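Long-range contacts in alanine racemase (Actinobacillus succinogenes, PDB 3C3K), which carries the alanine racemase name but has the two-lobed periplasmic binding protein-like fold and probably binds a small ligand between its lobes: residues 109-114 / 267-272; 20-25 / 235-240. All coordinates share one frame; numbering follows the deposited sequence.

Interaction 1 (109-114 / 267-272)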
ATOM      1  N   VAL B 109      22.779  -1.061  -8.687  1.00 16.44           N
ATOM      2  CA  VAL B 109      24.177  -0.713  -8.330  1.00 16.09           C
ATOM      3  C   VAL B 109      24.496   0.673  -8.763  1.00 15.69           C
ATOM      4  O   VAL B 109      25.009   1.407  -7.964  1.00 17.05           O
ATOM      5  CB  VAL B 109      25.200  -1.684  -8.922  1.00 16.76           C
ATOM      6  CG1 VAL B 109      26.672  -1.255  -8.532  1.00 16.94           C
ATOM      7  CG2 VAL B 109      24.949  -2.986  -8.338  1.00 14.06           C
ATOM      8  N   ALA B 110      24.122   1.073  -9.990  1.00 14.73           N
ATOM      9  CA  ALA B 110      24.431   2.437 -10.430  1.00 14.48           C
ATOM     10  C   ALA B 110      23.681   3.486  -9.595  1.00 14.75           C
ATOM     11  O   ALA B 110      24.274   4.508  -9.232  1.00 16.25           O
ATOM     12  CB  ALA B 110      24.135   2.671 -11.944  1.00 12.99           C
ATOM     13  N   ALA B 111      22.392   3.264  -9.319  1.00 13.42           N
ATOM     14  CA  ALA B 111      21.623   4.194  -8.479  1.00 12.89           C
ATOM     15  C   ALA B 111      22.215   4.334  -7.087  1.00 14.41           C
ATOM     16  O   ALA B 111      22.279   5.443  -6.615  1.00 14.44           O
ATOM     17  CB  ALA B 111      20.178   3.767  -8.374  1.00 12.80           C
ATOM     18  N   SER B 112      22.568   3.227  -6.394  1.00 12.57           N
ATOM     19  CA  SER B 112      23.076   3.393  -5.055  1.00 14.68           C
ATOM     20  C   SER B 112      24.449   4.011  -4.966  1.00 15.07           C
ATOM     21  O   SER B 112      24.691   4.762  -4.050  1.00 15.89           O
ATOM     22  CB  SER B 112      22.967   2.127  -4.207  1.00 14.41           C
ATOM     23  OG  SER B 112      23.241   1.076  -5.050  1.00 23.45           O
ATOM     24  N   GLU B 113      25.335   3.754  -5.938  1.00 16.40           N
ATOM     25  CA  GLU B 113      26.636   4.416  -5.918  1.00 17.35           C
ATOM     26  C   GLU B 113      26.460   5.896  -6.158  1.00 17.02           C
ATOM     27  O   GLU B 113      27.181   6.668  -5.587  1.00 17.90           O
ATOM     28  CB  GLU B 113      27.628   3.812  -6.958  1.00 17.30           C
ATOM     29  CG  GLU B 113      27.906   2.354  -6.748  1.00 19.01           C
ATOM     30  CD  GLU B 113      28.882   1.798  -7.772  1.00 21.61           C
ATOM     31  OE1 GLU B 113      28.785   2.146  -8.964  1.00 28.26           O
ATOM     32  OE2 GLU B 113      29.712   0.975  -7.377  1.00 27.29           O
ATOM     33  N   TYR B 114      25.552   6.267  -7.060  1.00 17.20           N
ATOM     34  CA  TYR B 114      25.191   7.665  -7.355  1.00 16.84           C
ATOM     35  C   TYR B 114      24.665   8.380  -6.132  1.00 16.05           C
ATOM     36  O   TYR B 114      24.984   9.507  -5.931  1.00 17.01           O
ATOM     37  CB  TYR B 114      24.069   7.752  -8.399  1.00 17.97           C
ATOM     38  CG  TYR B 114      23.885   9.157  -8.941  1.00 19.02           C
ATOM     39  CD1 TYR B 114      22.996  10.046  -8.357  1.00 19.68           C
ATOM     40  CD2 TYR B 114      24.617   9.587 -10.052  1.00 23.52           C
ATOM     41  CE1 TYR B 114      22.822  11.357  -8.875  1.00 20.76           C
ATOM     42  CE2 TYR B 114      24.465  10.887 -10.588  1.00 23.34           C
ATOM     43  CZ  TYR B 114      23.585  11.770  -9.974  1.00 22.86           C
ATOM     44  OH  TYR B 114      23.443  13.020 -10.529  1.00 21.20           O
ATOM     45  N   LEU B 267      15.298   0.070 -17.187  1.00 18.50           N
ATOM     46  CA  LEU B 267      14.633   1.371 -17.320  1.00 18.29           C
ATOM     47  C   LEU B 267      15.354   2.436 -16.446  1.00 18.96           C
ATOM     48  O   LEU B 267      15.985   2.084 -15.418  1.00 18.87           O
ATOM     49  CB  LEU B 267      13.124   1.269 -16.966  1.00 16.47           C
ATOM     50  CG  LEU B 267      12.257   0.293 -17.778  1.00 17.60           C
ATOM     51  CD1 LEU B 267      10.820   0.547 -17.460  1.00 17.48           C
ATOM     52  CD2 LEU B 267      12.423   0.391 -19.336  1.00 20.91           C
ATOM     53  N   PRO B 268      15.351   3.725 -16.895  1.00 19.19           N
ATOM     54  CA  PRO B 268      16.143   4.754 -16.165  1.00 18.96           C
ATOM     55  C   PRO B 268      15.548   5.085 -14.815  1.00 19.35           C
ATOM     56  O   PRO B 268      14.359   5.250 -14.724  1.00 19.66           O
ATOM     57  CB  PRO B 268      16.083   6.033 -17.059  1.00 20.33           C
ATOM     58  CG  PRO B 268      15.226   5.695 -18.285  1.00 18.90           C
ATOM     59  CD  PRO B 268      14.648   4.258 -18.092  1.00 19.66           C
ATOM     60  N   TRP B 269      16.394   5.169 -13.782  1.00 19.18           N
ATOM     61  CA  TRP B 269      16.037   5.749 -12.486  1.00 19.07           C
ATOM     62  C   TRP B 269      16.422   7.212 -12.472  1.00 19.65           C
ATOM     63  O   TRP B 269      17.297   7.615 -13.222  1.00 20.34           O
ATOM     64  CB  TRP B 269      16.784   5.020 -11.372  1.00 18.54           C
ATOM     65  CG  TRP B 269      18.257   4.981 -11.610  1.00 19.38           C
ATOM     66  CD1 TRP B 269      18.959   3.996 -12.244  1.00 22.75           C
ATOM     67  CD2 TRP B 269      19.215   5.986 -11.235  1.00 18.78           C
ATOM     68  NE1 TRP B 269      20.290   4.326 -12.304  1.00 24.25           N
ATOM     69  CE2 TRP B 269      20.474   5.536 -11.669  1.00 21.82           C
ATOM     70  CE3 TRP B 269      19.121   7.223 -10.565  1.00 16.57           C
ATOM     71  CZ2 TRP B 269      21.644   6.281 -11.476  1.00 21.86           C
ATOM     72  CZ3 TRP B 269      20.290   7.987 -10.370  1.00 18.66           C
ATOM     73  CH2 TRP B 269      21.533   7.520 -10.848  1.00 19.05           C
ATOM     74  N   LYS B 270      15.835   7.994 -11.583  1.00 20.03           N
ATOM     75  CA  LYS B 270      16.211   9.388 -11.457  1.00 22.16           C
ATOM     76  C   LYS B 270      16.477   9.704  -9.993  1.00 20.89           C
ATOM     77  O   LYS B 270      15.723   9.294  -9.110  1.00 21.59           O
ATOM     78  CB  LYS B 270      15.112  10.318 -12.062  1.00 21.27           C
ATOM     79  CG  LYS B 270      15.591  11.763 -12.218  1.00 26.00           C
ATOM     80  CD  LYS B 270      14.515  12.816 -12.695  1.00 26.32           C
ATOM     81  CE  LYS B 270      15.197  14.072 -13.422  1.00 29.40           C
ATOM     82  NZ  LYS B 270      14.435  14.457 -14.751  1.00 31.46           N
ATOM     83  N   PHE B 271      17.535  10.464  -9.731  1.00 21.49           N
ATOM     84  CA  PHE B 271      17.799  10.922  -8.369  1.00 20.25           C
ATOM     85  C   PHE B 271      17.047  12.174  -8.234  1.00 19.14           C
ATOM     86  O   PHE B 271      17.298  13.090  -8.965  1.00 20.65           O
ATOM     87  CB  PHE B 271      19.242  11.250  -8.207  1.00 19.05           C
ATOM     88  CG  PHE B 271      19.618  11.668  -6.852  1.00 19.60           C
ATOM     89  CD1 PHE B 271      19.807  10.712  -5.846  1.00 22.21           C
ATOM     90  CD2 PHE B 271      19.882  13.007  -6.570  1.00 22.03           C
ATOM     91  CE1 PHE B 271      20.246  11.085  -4.623  1.00 18.92           C
ATOM     92  CE2 PHE B 271      20.328  13.399  -5.321  1.00 18.69           C
ATOM     93  CZ  PHE B 271      20.496  12.447  -4.344  1.00 18.73           C
ATOM     94  N   VAL B 272      16.079  12.179  -7.351  1.00 18.20           N
ATOM     95  CA  VAL B 272      15.186  13.344  -7.184  1.00 17.72           C
ATOM     96  C   VAL B 272      15.529  14.035  -5.852  1.00 17.76           C
ATOM     97  O   VAL B 272      15.350  13.477  -4.787  1.00 18.07           O
ATOM     98  CB  VAL B 272      13.708  12.911  -7.240  1.00 17.51           C
ATOM     99  CG1 VAL B 272      12.844  13.999  -6.796  1.00 18.35           C
ATOM    100  CG2 VAL B 272      13.345  12.419  -8.668  1.00 12.60           C
TER
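Tyr114 of helix 108-121 meets Trp269 and Phe271 in an aromatic cluster beside the hinge of a two-lobed periplasmic binding protein-like fold, and Ala111 of the same helix lies against the indole face. Ala111 CB stands 3.7 Å from the centroid of the Trp269 five-membered ring and only 9° off the ring normal, a CH-pi contact. The short methyl suits this place because it lets the indole lie close to the helix, with Ala111 CA 3.6 Å from Trp269 CE2. The far corner of the six-membered ring points at the face of Tyr114, with Trp269 CH2 3.4 Å from Tyr114 CG. The pair is an offset edge-to-face stack, with centroids 5.2 Å apart and planes at 60°. Tyr114 in turn presents its own edge to the face of Phe271, and its CE1 comes within 3.6 Å of Phe271 CB. With CG anti to the backbone N (chi1 -168°), the Tyr114 ring leaves the helix toward the strand side, its face to Trp269 and its edge to Phe271. Strand 270-272 carries Phe271, and Trp269 lies just before it. Farther out, Val235 touches both Ala111 and Trp269, and Phe271 also packs on Val115 and Gln118 of the same helix. Near the helix start Ala110 N donates to Asp107 OD1. At the margin of the indole, Ala110 CB lies 4.2 Å from Trp269 NE1.

Interaction 2 (20-25 / 235-240). With GOL (glycerol), chain E.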
ATOM      1  N   ASN B  20       3.919  -3.002   0.391  1.00 13.90           N
ATOM      2  CA  ASN B  20       4.942  -2.113  -0.166  1.00 14.04           C
ATOM      3  C   ASN B  20       4.342  -1.252  -1.272  1.00 12.22           C
ATOM      4  O   ASN B  20       3.884  -1.762  -2.262  1.00 12.94           O
ATOM      5  CB  ASN B  20       6.071  -2.959  -0.705  1.00 12.65           C
ATOM      6  CG  ASN B  20       7.240  -2.136  -1.179  1.00 16.11           C
ATOM      7  OD1 ASN B  20       7.225  -0.912  -1.104  1.00 12.52           O
ATOM      8  ND2 ASN B  20       8.289  -2.824  -1.655  1.00 12.50           N
ATOM      9  N   PRO B  21       4.279   0.078  -1.087  1.00 13.28           N
ATOM     10  CA  PRO B  21       3.651   0.903  -2.128  1.00 13.16           C
ATOM     11  C   PRO B  21       4.339   0.765  -3.517  1.00 12.64           C
ATOM     12  O   PRO B  21       3.761   1.153  -4.523  1.00 13.23           O
ATOM     13  CB  PRO B  21       3.816   2.334  -1.573  1.00 14.05           C
ATOM     14  CG  PRO B  21       4.976   2.143  -0.484  1.00 14.82           C
ATOM     15  CD  PRO B  21       4.745   0.863   0.062  1.00 12.97           C
ATOM     16  N   PHE B  22       5.584   0.299  -3.572  1.00 12.94           N
ATOM     17  CA  PHE B  22       6.239   0.060  -4.868  1.00 13.60           C
ATOM     18  C   PHE B  22       5.504  -1.077  -5.584  1.00 14.22           C
ATOM     19  O   PHE B  22       5.227  -1.023  -6.792  1.00 13.24           O
ATOM     20  CB  PHE B  22       7.714  -0.356  -4.643  1.00 15.59           C
ATOM     21  CG  PHE B  22       8.423  -0.885  -5.902  1.00 14.04           C
ATOM     22  CD1 PHE B  22       8.949   0.002  -6.826  1.00 16.10           C
ATOM     23  CD2 PHE B  22       8.542  -2.238  -6.131  1.00 13.47           C
ATOM     24  CE1 PHE B  22       9.612  -0.457  -7.952  1.00 17.02           C
ATOM     25  CE2 PHE B  22       9.194  -2.709  -7.252  1.00 15.00           C
ATOM     26  CZ  PHE B  22       9.730  -1.816  -8.160  1.00 15.03           C
ATOM     27  N   CYS B  23       5.173  -2.133  -4.837  1.00 14.16           N
ATOM     28  CA  CYS B  23       4.383  -3.199  -5.476  1.00 14.56           C
ATOM     29  C   CYS B  23       3.102  -2.686  -6.047  1.00 14.46           C
ATOM     30  O   CYS B  23       2.763  -3.077  -7.124  1.00 17.37           O
ATOM     31  CB  CYS B  23       4.093  -4.321  -4.534  1.00 16.42           C
ATOM     32  SG  CYS B  23       5.656  -5.086  -4.016  1.00 17.34           S
ATOM     33  N   ALA B  24       2.358  -1.849  -5.312  1.00 14.66           N
ATOM     34  CA  ALA B  24       1.079  -1.368  -5.762  1.00 13.44           C
ATOM     35  C   ALA B  24       1.235  -0.592  -7.040  1.00 11.95           C
ATOM     36  O   ALA B  24       0.370  -0.641  -7.907  1.00 13.03           O
ATOM     37  CB  ALA B  24       0.379  -0.491  -4.646  1.00 14.61           C
ATOM     38  N   ALA B  25       2.304   0.175  -7.152  1.00 10.00           N
ATOM     39  CA  ALA B  25       2.596   0.947  -8.344  1.00 10.70           C
ATOM     40  C   ALA B  25       2.954   0.039  -9.493  1.00 11.99           C
ATOM     41  O   ALA B  25       2.532   0.282 -10.604  1.00 11.97           O
ATOM     42  CB  ALA B  25       3.757   1.973  -8.122  1.00 11.93           C
ATOM     43  N   VAL B 235      15.571   7.874  -4.750  1.00 15.48           N
ATOM     44  CA  VAL B 235      15.761   7.336  -6.086  1.00 14.18           C
ATOM     45  C   VAL B 235      14.405   6.959  -6.691  1.00 14.60           C
ATOM     46  O   VAL B 235      13.803   5.974  -6.281  1.00 16.28           O
ATOM     47  CB  VAL B 235      16.735   6.121  -6.102  1.00 14.50           C
ATOM     48  CG1 VAL B 235      16.939   5.639  -7.484  1.00  9.68           C
ATOM     49  CG2 VAL B 235      18.049   6.492  -5.485  1.00 12.42           C
ATOM     50  N   GLN B 236      13.949   7.757  -7.656  1.00 14.31           N
ATOM     51  CA  GLN B 236      12.660   7.537  -8.334  1.00 14.67           C
ATOM     52  C   GLN B 236      12.760   6.438  -9.364  1.00 13.94           C
ATOM     53  O   GLN B 236      13.626   6.510 -10.263  1.00 14.19           O
ATOM     54  CB  GLN B 236      12.250   8.810  -9.057  1.00 15.63           C
ATOM     55  CG  GLN B 236      10.961   8.692  -9.834  1.00 18.92           C
ATOM     56  CD  GLN B 236       9.819   8.766  -8.905  1.00 25.61           C
ATOM     57  OE1 GLN B 236       9.687   9.753  -8.181  1.00 31.60           O
ATOM     58  NE2 GLN B 236       8.984   7.711  -8.870  1.00 26.38           N
ATOM     59  N   GLN B 237      11.992   5.358  -9.165  1.00 14.07           N
ATOM     60  CA  GLN B 237      11.841   4.288 -10.196  1.00 14.75           C
ATOM     61  C   GLN B 237      10.630   4.569 -11.101  1.00 14.76           C
ATOM     62  O   GLN B 237       9.623   5.115 -10.635  1.00 12.32           O
ATOM     63  CB  GLN B 237      11.588   2.950  -9.555  1.00 14.64           C
ATOM     64  CG  GLN B 237      12.757   2.485  -8.685  1.00 14.13           C
ATOM     65  CD  GLN B 237      12.790   0.997  -8.594  1.00 17.91           C
ATOM     66  OE1 GLN B 237      12.672   0.315  -9.619  1.00 14.33           O
ATOM     67  NE2 GLN B 237      12.984   0.455  -7.361  1.00 17.56           N
ATOM     68  N   PRO B 238      10.717   4.171 -12.362  1.00 14.40           N
ATOM     69  CA  PRO B 238       9.517   4.320 -13.177  1.00 14.51           C
ATOM     70  C   PRO B 238       8.550   3.140 -12.933  1.00 15.36           C
ATOM     71  O   PRO B 238       8.389   2.261 -13.819  1.00 16.52           O
ATOM     72  CB  PRO B 238      10.079   4.303 -14.619  1.00 13.52           C
ATOM     73  CG  PRO B 238      11.291   3.458 -14.535  1.00 14.49           C
ATOM     74  CD  PRO B 238      11.878   3.665 -13.144  1.00 13.23           C
ATOM     75  N   SER B 239       7.895   3.138 -11.776  1.00 14.13           N
ATOM     76  CA  SER B 239       7.260   1.916 -11.268  1.00 14.25           C
ATOM     77  C   SER B 239       6.135   1.388 -12.148  1.00 14.67           C
ATOM     78  O   SER B 239       6.100   0.197 -12.459  1.00 15.89           O
ATOM     79  CB  SER B 239       6.827   2.101  -9.828  1.00 14.63           C
ATOM     80  OG  SER B 239       7.998   2.284  -9.019  1.00 17.75           O
ATOM     81  N   GLU B 240       5.208   2.261 -12.521  1.00 14.68           N
ATOM     82  CA  GLU B 240       4.196   1.903 -13.493  1.00 17.54           C
ATOM     83  C   GLU B 240       4.728   1.375 -14.830  1.00 17.23           C
ATOM     84  O   GLU B 240       4.204   0.383 -15.333  1.00 17.56           O
ATOM     85  CB  GLU B 240       3.245   3.060 -13.722  1.00 16.12           C
ATOM     86  CG  GLU B 240       1.915   2.637 -14.247  1.00 23.40           C
ATOM     87  CD  GLU B 240       0.880   3.775 -14.180  1.00 30.19           C
ATOM     88  OE1 GLU B 240       0.611   4.294 -13.077  1.00 30.91           O
ATOM     89  OE2 GLU B 240       0.368   4.182 -15.240  1.00 37.22           O
TER
HETATM   90  C1  GOL E 303      12.459  -2.982  -5.596  1.00 16.59           C
HETATM   91  O1  GOL E 303      13.113  -2.350  -6.679  1.00 16.03           O
HETATM   92  C2  GOL E 303      11.922  -1.871  -4.692  1.00 16.02           C
HETATM   93  O2  GOL E 303      13.006  -1.016  -4.379  1.00 15.21           O
HETATM   94  C3  GOL E 303      11.188  -2.423  -3.466  1.00 17.18           C
HETATM   95  O3  GOL E 303      10.783  -1.345  -2.631  1.00 18.88           O
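Ala25 and Ser239 bring the first turns of helices 21-35 and 239-254 together beside the interlobe cleft of the periplasmic binding protein-like fold. Packing here is tight: their small side chains let Ala25 CB sit 3.5 Å from Ser239 CB, while in the backbone Ala25 O lies 3.7 Å from Glu240 CA. With CG anti to the backbone N (chi1 169°), Phe22 sends its ring toward Ser239 and Gln237. Ser239 OG reaches 3.3 Å from Phe22 CD1, meeting the ring obliquely. The amide of Gln237 comes to the neighbouring part of the ring, its NE2 3.5 Å from Phe22 CE1, with ring and amide planes 38° apart. The carboxylate of Glu240 leaves this seam for a salt bridge with Lys32.

The cleft side is looser: one face of Phe22 is covered by a glycerol, probably from the crystallisation liquor, whose C2 stands 3.6 Å above the ring centre. Gln237 NE2 spends its hydrogens on Asp220 OD1 and glycerol O1, which suits a carboxamide bordering a polar pocket. Asn20 OD1 accepts from Phe22 N as N-cap of helix 21-35, from above the carbonyl plane, and ND2 donates almost straight (179°) to glycerol O3, 3.1 Å away.

Interactions 1 and 2 lie with centres about 14 Å apart and meet along the hinge, where the chain passes between the lobes. Strands 234-236 and 270-272 pair antiparallel there, and the short distance from Lys270 O to Gln236 N, 2.8 Å, marks a probable hydrogen bond. Just beyond the strands the segments, which interleave along the sequence, touch: Pro268 O is 3.3 Å from Pro238 CD. Trp269 CB packs 3.7 Å from Gln236 O, so the residue central to interaction 1 leans on the strand leading into interaction 2. Interaction 2 borders the glycerol, which Asp220 and Arg142 also bind; interaction 1 lies farther out, on helix 108-121.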